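Local coordinates for Lin2722 protein (Listeria innocua, PDB 3DS8) that is of unknown function but belongs to the alpha/beta hydrolase superfamily and probably acts as a serine hydrolase, at residues A[131-143]-A[150-162]. Numbering follows the deposited sequence.
Sequences GSPFNDLDPNDNG and KLPNSTPQMDYFI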
ATOM      1  N   GLY A 131       5.519   5.839  -1.197  1.00 14.26           N
ATOM      2  CA  GLY A 131       6.937   5.911  -0.818  1.00 13.78           C
ATOM      3  C   GLY A 131       7.495   4.609  -0.251  1.00 14.35           C
ATOM      4  O   GLY A 131       8.300   4.622   0.684  1.00 14.95           O
ATOM      5  N   SER A 132       7.099   3.475  -0.824  1.00 12.68           N
ATOM      6  CA  SER A 132       7.459   2.179  -0.261  1.00 13.17           C
ATOM      7  C   SER A 132       8.790   1.756  -0.859  1.00 13.95           C
ATOM      8  O   SER A 132       8.910   1.749  -2.085  1.00 15.02           O
ATOM      9  CB  SER A 132       6.399   1.111  -0.545  1.00 12.43           C
ATOM     10  OG  SER A 132       5.140   1.414   0.094  1.00 13.53           O
ATOM     11  N   PRO A 133       9.764   1.391  -0.015  1.00 13.96           N
ATOM     12  CA  PRO A 133      11.077   1.064  -0.586  1.00 13.51           C
ATOM     13  C   PRO A 133      11.161  -0.396  -1.059  1.00 12.58           C
ATOM     14  O   PRO A 133      11.771  -1.270  -0.416  1.00 13.88           O
ATOM     15  CB  PRO A 133      12.011   1.383   0.574  1.00 13.50           C
ATOM     16  CG  PRO A 133      11.193   1.087   1.790  1.00 14.33           C
ATOM     17  CD  PRO A 133       9.807   1.414   1.464  1.00 14.41           C
ATOM     18  N   PHE A 134      10.557  -0.663  -2.212  1.00 12.52           N
ATOM     19  CA  PHE A 134      10.583  -1.993  -2.810  1.00 12.84           C
ATOM     20  C   PHE A 134      11.974  -2.583  -3.001  1.00 12.54           C
ATOM     21  O   PHE A 134      12.156  -3.772  -2.827  1.00 12.97           O
ATOM     22  CB  PHE A 134       9.784  -2.035  -4.120  1.00 12.05           C
ATOM     23  CG  PHE A 134       8.327  -1.713  -3.929  1.00 12.01           C
ATOM     24  CD1 PHE A 134       7.455  -2.692  -3.470  1.00 13.97           C
ATOM     25  CD2 PHE A 134       7.836  -0.470  -4.275  1.00 14.71           C
ATOM     26  CE1 PHE A 134       6.142  -2.403  -3.252  1.00 13.46           C
ATOM     27  CE2 PHE A 134       6.526  -0.159  -4.021  1.00 13.90           C
ATOM     28  CZ  PHE A 134       5.664  -1.182  -3.565  1.00 13.81           C
ATOM     29  N   ASN A 135      12.954  -1.738  -3.315  1.00 13.35           N
ATOM     30  CA  ASN A 135      14.342  -2.146  -3.387  1.00 13.40           C
ATOM     31  C   ASN A 135      15.213  -1.433  -2.326  1.00 14.17           C
ATOM     32  O   ASN A 135      16.361  -1.092  -2.576  1.00 14.79           O
ATOM     33  CB  ASN A 135      14.877  -1.861  -4.785  1.00 14.21           C
ATOM     34  CG  ASN A 135      16.184  -2.599  -5.072  1.00 14.14           C
ATOM     35  OD1 ASN A 135      16.330  -3.775  -4.703  1.00 17.41           O
ATOM     36  ND2 ASN A 135      17.109  -1.940  -5.776  1.00 12.28           N
ATOM     37  N   ASP A 136      14.656  -1.273  -1.127  1.00 13.95           N
ATOM     38  CA  ASP A 136      15.343  -0.724   0.027  1.00 15.15           C
ATOM     39  C   ASP A 136      15.905   0.699  -0.221  1.00 15.10           C
ATOM     40  O   ASP A 136      15.331   1.465  -1.030  1.00 15.88           O
ATOM     41  CB  ASP A 136      16.370  -1.738   0.597  1.00 15.60           C
ATOM     42  CG  ASP A 136      15.720  -3.082   1.004  1.00 20.43           C
ATOM     43  OD1 ASP A 136      14.554  -3.095   1.412  1.00 24.42           O
ATOM     44  OD2 ASP A 136      16.427  -4.092   1.000  1.00 27.17           O
ATOM     45  N   LEU A 137      16.951   1.099   0.494  1.00 15.35           N
ATOM     46  CA  LEU A 137      17.313   2.503   0.567  1.00 15.69           C
ATOM     47  C   LEU A 137      18.627   2.901  -0.115  1.00 16.23           C
ATOM     48  O   LEU A 137      18.963   4.055  -0.156  1.00 15.01           O
ATOM     49  CB  LEU A 137      17.377   2.951   2.035  1.00 16.10           C
ATOM     50  CG  LEU A 137      16.175   2.609   2.902  1.00 15.03           C
ATOM     51  CD1 LEU A 137      16.359   3.224   4.271  1.00 18.11           C
ATOM     52  CD2 LEU A 137      14.854   3.139   2.271  1.00 13.11           C
ATOM     53  N   ASP A 138      19.422   1.947  -0.547  1.00 16.26           N
ATOM     54  CA  ASP A 138      20.759   2.259  -1.054  1.00 16.77           C
ATOM     55  C   ASP A 138      20.707   2.926  -2.430  1.00 16.52           C
ATOM     56  O   ASP A 138      20.269   2.321  -3.375  1.00 16.64           O
ATOM     57  CB  ASP A 138      21.599   0.990  -1.111  1.00 16.73           C
ATOM     58  CG  ASP A 138      23.076   1.260  -1.229  1.00 20.67           C
ATOM     59  OD1 ASP A 138      23.494   2.280  -1.823  1.00 22.79           O
ATOM     60  OD2 ASP A 138      23.838   0.428  -0.669  1.00 25.00           O
ATOM     61  N   PRO A 139      21.227   4.160  -2.548  1.00 16.87           N
ATOM     62  CA  PRO A 139      21.198   4.786  -3.888  1.00 17.78           C
ATOM     63  C   PRO A 139      21.994   4.018  -4.913  1.00 18.17           C
ATOM     64  O   PRO A 139      21.639   4.033  -6.081  1.00 19.75           O
ATOM     65  CB  PRO A 139      21.812   6.178  -3.678  1.00 18.40           C
ATOM     66  CG  PRO A 139      22.193   6.260  -2.262  1.00 20.41           C
ATOM     67  CD  PRO A 139      21.736   5.063  -1.513  1.00 18.16           C
ATOM     68  N   ASN A 140      23.067   3.356  -4.485  1.00 17.96           N
ATOM     69  CA  ASN A 140      23.842   2.500  -5.405  1.00 18.28           C
ATOM     70  C   ASN A 140      23.063   1.336  -6.033  1.00 17.35           C
ATOM     71  O   ASN A 140      23.390   0.929  -7.163  1.00 18.64           O
ATOM     72  CB  ASN A 140      25.087   1.956  -4.720  1.00 19.70           C
ATOM     73  CG  ASN A 140      26.086   3.037  -4.383  1.00 22.69           C
ATOM     74  OD1 ASN A 140      26.135   4.093  -5.040  1.00 28.23           O
ATOM     75  ND2 ASN A 140      26.916   2.776  -3.372  1.00 28.59           N
ATOM     76  N   ASP A 141      22.057   0.810  -5.336  1.00 16.16           N
ATOM     77  CA  ASP A 141      21.249  -0.290  -5.819  1.00 16.00           C
ATOM     78  C   ASP A 141      20.161   0.220  -6.802  1.00 16.40           C
ATOM     79  O   ASP A 141      19.551  -0.569  -7.520  1.00 16.87           O
ATOM     80  CB  ASP A 141      20.553  -1.012  -4.661  1.00 15.25           C
ATOM     81  CG  ASP A 141      21.495  -1.807  -3.779  1.00 16.95           C
ATOM     82  OD1 ASP A 141      22.633  -2.118  -4.221  1.00 19.98           O
ATOM     83  OD2 ASP A 141      21.072  -2.152  -2.642  1.00 16.93           O
ATOM     84  N   ASN A 142      19.886   1.518  -6.750  1.00 15.67           N
ATOM     85  CA  ASN A 142      18.732   2.081  -7.445  1.00 15.45           C
ATOM     86  C   ASN A 142      19.052   3.035  -8.583  1.00 16.06           C
ATOM     87  O   ASN A 142      18.421   2.977  -9.659  1.00 15.29           O
ATOM     88  CB  ASN A 142      17.816   2.705  -6.393  1.00 15.73           C
ATOM     89  CG  ASN A 142      17.164   1.635  -5.534  1.00 15.77           C
ATOM     90  OD1 ASN A 142      16.323   0.892  -6.030  1.00 14.12           O
ATOM     91  ND2 ASN A 142      17.639   1.453  -4.278  1.00 13.36           N
ATOM     92  N   GLY A 143      20.004   3.929  -8.353  1.00 15.93           N
ATOM     93  CA  GLY A 143      20.390   4.864  -9.393  1.00 17.32           C
ATOM     94  C   GLY A 143      19.381   5.979  -9.619  1.00 17.59           C
ATOM     95  O   GLY A 143      18.568   6.313  -8.734  1.00 17.27           O
ATOM     96  N   LYS A 150      15.557  -2.189 -15.478  1.00 19.13           N
ATOM     97  CA  LYS A 150      16.177  -3.074 -14.494  1.00 19.64           C
ATOM     98  C   LYS A 150      16.837  -2.215 -13.426  1.00 18.50           C
ATOM     99  O   LYS A 150      17.113  -1.023 -13.641  1.00 18.56           O
ATOM    100  CB  LYS A 150      17.246  -3.976 -15.108  1.00 20.30           C
ATOM    101  CG  LYS A 150      18.324  -3.248 -15.825  1.00 23.90           C
ATOM    102  CD  LYS A 150      19.548  -4.157 -16.136  1.00 25.02           C
ATOM    103  CE  LYS A 150      19.369  -5.091 -17.337  1.00 29.75           C
ATOM    104  NZ  LYS A 150      20.715  -5.463 -18.010  1.00 30.04           N
ATOM    105  N   LEU A 151      17.110  -2.814 -12.278  1.00 17.75           N
ATOM    106  CA  LEU A 151      17.797  -2.111 -11.197  1.00 17.39           C
ATOM    107  C   LEU A 151      19.297  -2.341 -11.267  1.00 17.51           C
ATOM    108  O   LEU A 151      19.745  -3.428 -11.649  1.00 17.29           O
ATOM    109  CB  LEU A 151      17.279  -2.554  -9.835  1.00 17.30           C
ATOM    110  CG  LEU A 151      15.768  -2.344  -9.649  1.00 17.47           C
ATOM    111  CD1 LEU A 151      15.275  -3.356  -8.594  1.00 16.37           C
ATOM    112  CD2 LEU A 151      15.478  -0.914  -9.243  1.00 18.07           C
ATOM    113  N   PRO A 152      20.085  -1.318 -10.898  1.00 17.00           N
ATOM    114  CA  PRO A 152      21.514  -1.513 -10.726  1.00 18.26           C
ATOM    115  C   PRO A 152      21.870  -2.747  -9.903  1.00 18.33           C
ATOM    116  O   PRO A 152      22.791  -3.488 -10.259  1.00 17.02           O
ATOM    117  CB  PRO A 152      21.950  -0.204 -10.040  1.00 18.29           C
ATOM    118  CG  PRO A 152      21.040   0.824 -10.667  1.00 18.04           C
ATOM    119  CD  PRO A 152      19.700   0.090 -10.694  1.00 19.43           C
ATOM    120  N   ASN A 153      21.129  -2.996  -8.820  1.00 17.84           N
ATOM    121  CA  ASN A 153      21.289  -4.225  -8.036  1.00 18.28           C
ATOM    122  C   ASN A 153      19.991  -4.525  -7.322  1.00 17.99           C
ATOM    123  O   ASN A 153      19.445  -3.638  -6.679  1.00 16.71           O
ATOM    124  CB  ASN A 153      22.391  -4.068  -7.015  1.00 18.78           C
ATOM    125  CG  ASN A 153      22.625  -5.326  -6.209  1.00 20.52           C
ATOM    126  OD1 ASN A 153      22.820  -6.424  -6.776  1.00 26.68           O
ATOM    127  ND2 ASN A 153      22.599  -5.192  -4.876  1.00 25.59           N
ATOM    128  N   SER A 154      19.477  -5.743  -7.457  1.00 18.31           N
ATOM    129  CA  SER A 154      18.255  -6.116  -6.739  1.00 19.55           C
ATOM    130  C   SER A 154      18.610  -6.649  -5.384  1.00 18.53           C
ATOM    131  O   SER A 154      19.465  -7.535  -5.271  1.00 18.44           O
ATOM    132  CB  SER A 154      17.453  -7.198  -7.475  1.00 20.62           C
ATOM    133  OG  SER A 154      17.181  -6.761  -8.786  1.00 28.99           O
ATOM    134  N   THR A 155      17.908  -6.155  -4.374  1.00 16.97           N
ATOM    135  CA  THR A 155      17.995  -6.676  -3.033  1.00 15.49           C
ATOM    136  C   THR A 155      17.237  -8.017  -2.883  1.00 15.24           C
ATOM    137  O   THR A 155      16.435  -8.370  -3.745  1.00 14.67           O
ATOM    138  CB  THR A 155      17.381  -5.672  -2.055  1.00 16.17           C
ATOM    139  OG1 THR A 155      15.995  -5.507  -2.396  1.00 15.27           O
ATOM    140  CG2 THR A 155      18.117  -4.315  -2.127  1.00 16.36           C
ATOM    141  N   PRO A 156      17.512  -8.776  -1.799  1.00 14.88           N
ATOM    142  CA  PRO A 156      16.750  -9.978  -1.484  1.00 15.49           C
ATOM    143  C   PRO A 156      15.238  -9.767  -1.440  1.00 15.47           C
ATOM    144  O   PRO A 156      14.483 -10.631  -1.895  1.00 14.44           O
ATOM    145  CB  PRO A 156      17.305 -10.395  -0.117  1.00 16.61           C
ATOM    146  CG  PRO A 156      18.730  -9.935  -0.158  1.00 17.07           C
ATOM    147  CD  PRO A 156      18.659  -8.612  -0.874  1.00 16.26           C
ATOM    148  N   GLN A 157      14.789  -8.621  -0.935  1.00 15.43           N
ATOM    149  CA  GLN A 157      13.364  -8.340  -0.934  1.00 15.77           C
ATOM    150  C   GLN A 157      12.818  -8.257  -2.367  1.00 15.26           C
ATOM    151  O   GLN A 157      11.790  -8.877  -2.688  1.00 14.76           O
ATOM    152  CB  GLN A 157      13.083  -7.044  -0.157  1.00 16.14           C
ATOM    153  CG  GLN A 157      11.643  -6.584  -0.214  1.00 16.52           C
ATOM    154  CD  GLN A 157      11.438  -5.344   0.640  1.00 18.16           C
ATOM    155  OE1 GLN A 157      11.293  -5.429   1.861  1.00 18.24           O
ATOM    156  NE2 GLN A 157      11.504  -4.178   0.005  1.00 17.12           N
HETATM  157  N   MSE A 158      13.498  -7.490  -3.229  1.00 15.16           N
HETATM  158  CA  MSE A 158      13.103  -7.428  -4.631  1.00 16.40           C
HETATM  159  C   MSE A 158      13.148  -8.782  -5.270  1.00 16.03           C
HETATM  160  O   MSE A 158      12.312  -9.101  -6.094  1.00 15.33           O
HETATM  161  CB  MSE A 158      13.997  -6.512  -5.470  1.00 17.18           C
HETATM  162  CG  MSE A 158      13.680  -5.129  -5.452  1.00 21.71           C
HETATM  163 SE   MSE A 158      11.864  -4.767  -6.117  1.00 31.17          SE
HETATM  164  CE  MSE A 158      11.889  -5.131  -8.055  1.00 20.94           C
ATOM    165  N   ASP A 159      14.159  -9.598  -4.951  1.00 15.92           N
ATOM    166  CA  ASP A 159      14.239 -10.929  -5.534  1.00 15.94           C
ATOM    167  C   ASP A 159      12.967 -11.734  -5.195  1.00 15.49           C
ATOM    168  O   ASP A 159      12.447 -12.474  -6.028  1.00 14.54           O
ATOM    169  CB  ASP A 159      15.490 -11.696  -5.015  1.00 15.11           C
ATOM    170  CG  ASP A 159      16.825 -11.130  -5.530  1.00 19.35           C
ATOM    171  OD1 ASP A 159      16.876 -10.411  -6.553  1.00 19.43           O
ATOM    172  OD2 ASP A 159      17.853 -11.467  -4.891  1.00 23.22           O
ATOM    173  N   TYR A 160      12.494 -11.607  -3.956  1.00 15.69           N
ATOM    174  CA  TYR A 160      11.306 -12.312  -3.505  1.00 15.02           C
ATOM    175  C   TYR A 160      10.087 -11.837  -4.307  1.00 13.98           C
ATOM    176  O   TYR A 160       9.320 -12.644  -4.803  1.00 14.37           O
ATOM    177  CB  TYR A 160      11.056 -12.056  -1.997  1.00 15.80           C
ATOM    178  CG  TYR A 160       9.871 -12.839  -1.442  1.00 15.63           C
ATOM    179  CD1 TYR A 160      10.070 -14.035  -0.766  1.00 18.31           C
ATOM    180  CD2 TYR A 160       8.572 -12.361  -1.570  1.00 16.68           C
ATOM    181  CE1 TYR A 160       8.993 -14.754  -0.270  1.00 17.97           C
ATOM    182  CE2 TYR A 160       7.508 -13.066  -1.087  1.00 16.71           C
ATOM    183  CZ  TYR A 160       7.723 -14.255  -0.434  1.00 17.55           C
ATOM    184  OH  TYR A 160       6.670 -14.987   0.077  1.00 19.88           O
ATOM    185  N   PHE A 161       9.923 -10.528  -4.392  1.00 13.21           N
ATOM    186  CA  PHE A 161       8.769  -9.928  -5.107  1.00 14.53           C
ATOM    187  C   PHE A 161       8.732 -10.371  -6.576  1.00 14.34           C
ATOM    188  O   PHE A 161       7.672 -10.710  -7.117  1.00 14.83           O
ATOM    189  CB  PHE A 161       8.785  -8.399  -5.033  1.00 13.76           C
ATOM    190  CG  PHE A 161       8.515  -7.818  -3.658  1.00 13.58           C
ATOM    191  CD1 PHE A 161       7.699  -8.458  -2.727  1.00 13.39           C
ATOM    192  CD2 PHE A 161       9.096  -6.617  -3.316  1.00 14.88           C
ATOM    193  CE1 PHE A 161       7.443  -7.895  -1.482  1.00 15.57           C
ATOM    194  CE2 PHE A 161       8.828  -5.991  -2.061  1.00 15.60           C
ATOM    195  CZ  PHE A 161       8.020  -6.635  -1.141  1.00 14.57           C
ATOM    196  N   ILE A 162       9.893 -10.384  -7.208  1.00 14.95           N
ATOM    197  CA  ILE A 162      10.009 -10.878  -8.586  1.00 15.55           C
ATOM    198  C   ILE A 162       9.686 -12.351  -8.719  1.00 15.65           C
ATOM    199  O   ILE A 162       8.913 -12.741  -9.609  1.00 15.62           O
ATOM    200  CB  ILE A 162      11.409 -10.579  -9.165  1.00 15.91           C
ATOM    201  CG1 ILE A 162      11.558  -9.066  -9.358  1.00 17.73           C
ATOM    202  CG2 ILE A 162      11.607 -11.347 -10.511  1.00 16.42           C
ATOM    203  CD1 ILE A 162      12.974  -8.554  -9.590  1.00 16.21           C
TER
HETATM  204  O   HOH W   1      16.224  -6.933   1.082  1.00 17.26           O
HETATM  205  O   HOH W   2      12.399  -3.073   3.628  1.00 37.29           O
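Four hydrogen bonds grip the buried side-chain amide of Asn135, three of them across the contact. Asn135 OD1 takes two donors from Thr155: the backbone N at 2.9 Å, in the carbonyl plane and nearly straight, and the hydroxyl OG1, tilted from that plane. Asn135 ND2 gives one N-H to Asn153 O at 3.0 Å and the other to Asn142 OD1, both acceptors lying close to its amide plane, which fixes the rotation of the group. With CG anti to the backbone N (chi1 -164°), the amide reaches the chain just before helix 156-163. Thr155, the N-cap residue of that helix, also accepts from Met158 N at OG1 (3.3 Å), a capping bond, so the cap is itself held by Asn135.

Gln157, extended beyond CG, reaches back from the first turn. Its NE2 meets Phe134 O at 2.9 Å with an N-H...O angle of 166°, although the donor stands above the carbonyl plane; a second, weak bond goes to Pro133 O. Two waters link the Asp136 carboxylate to Gln157 N and OE1. Apolar packing adjoins these bonds: the SE of selenomethionine Met158 lies 4.0 Å from Phe134 CB, and Phe161 CE2 comes to the edge of the Phe134 ring.

At the other end Asn153 N bonds Asp141 O at 3.2 Å, while Asn153 ND2 meets Asp141 OD1 from above the carboxylate plane. Pro152 packs on the same backbone, its CD 3.2 Å from Asp141 O.

Pro133 touches Ser102, probably the nucleophile of a Ser-His-Asp triad with His222 and Asp188. The contact thus ties the loop after strand 123-130 to the chain leading into helix 156-163 and to its first turn, largely by directional hydrogen bonds, which is consistent with a well-defined loop conformation beside the presumed active site.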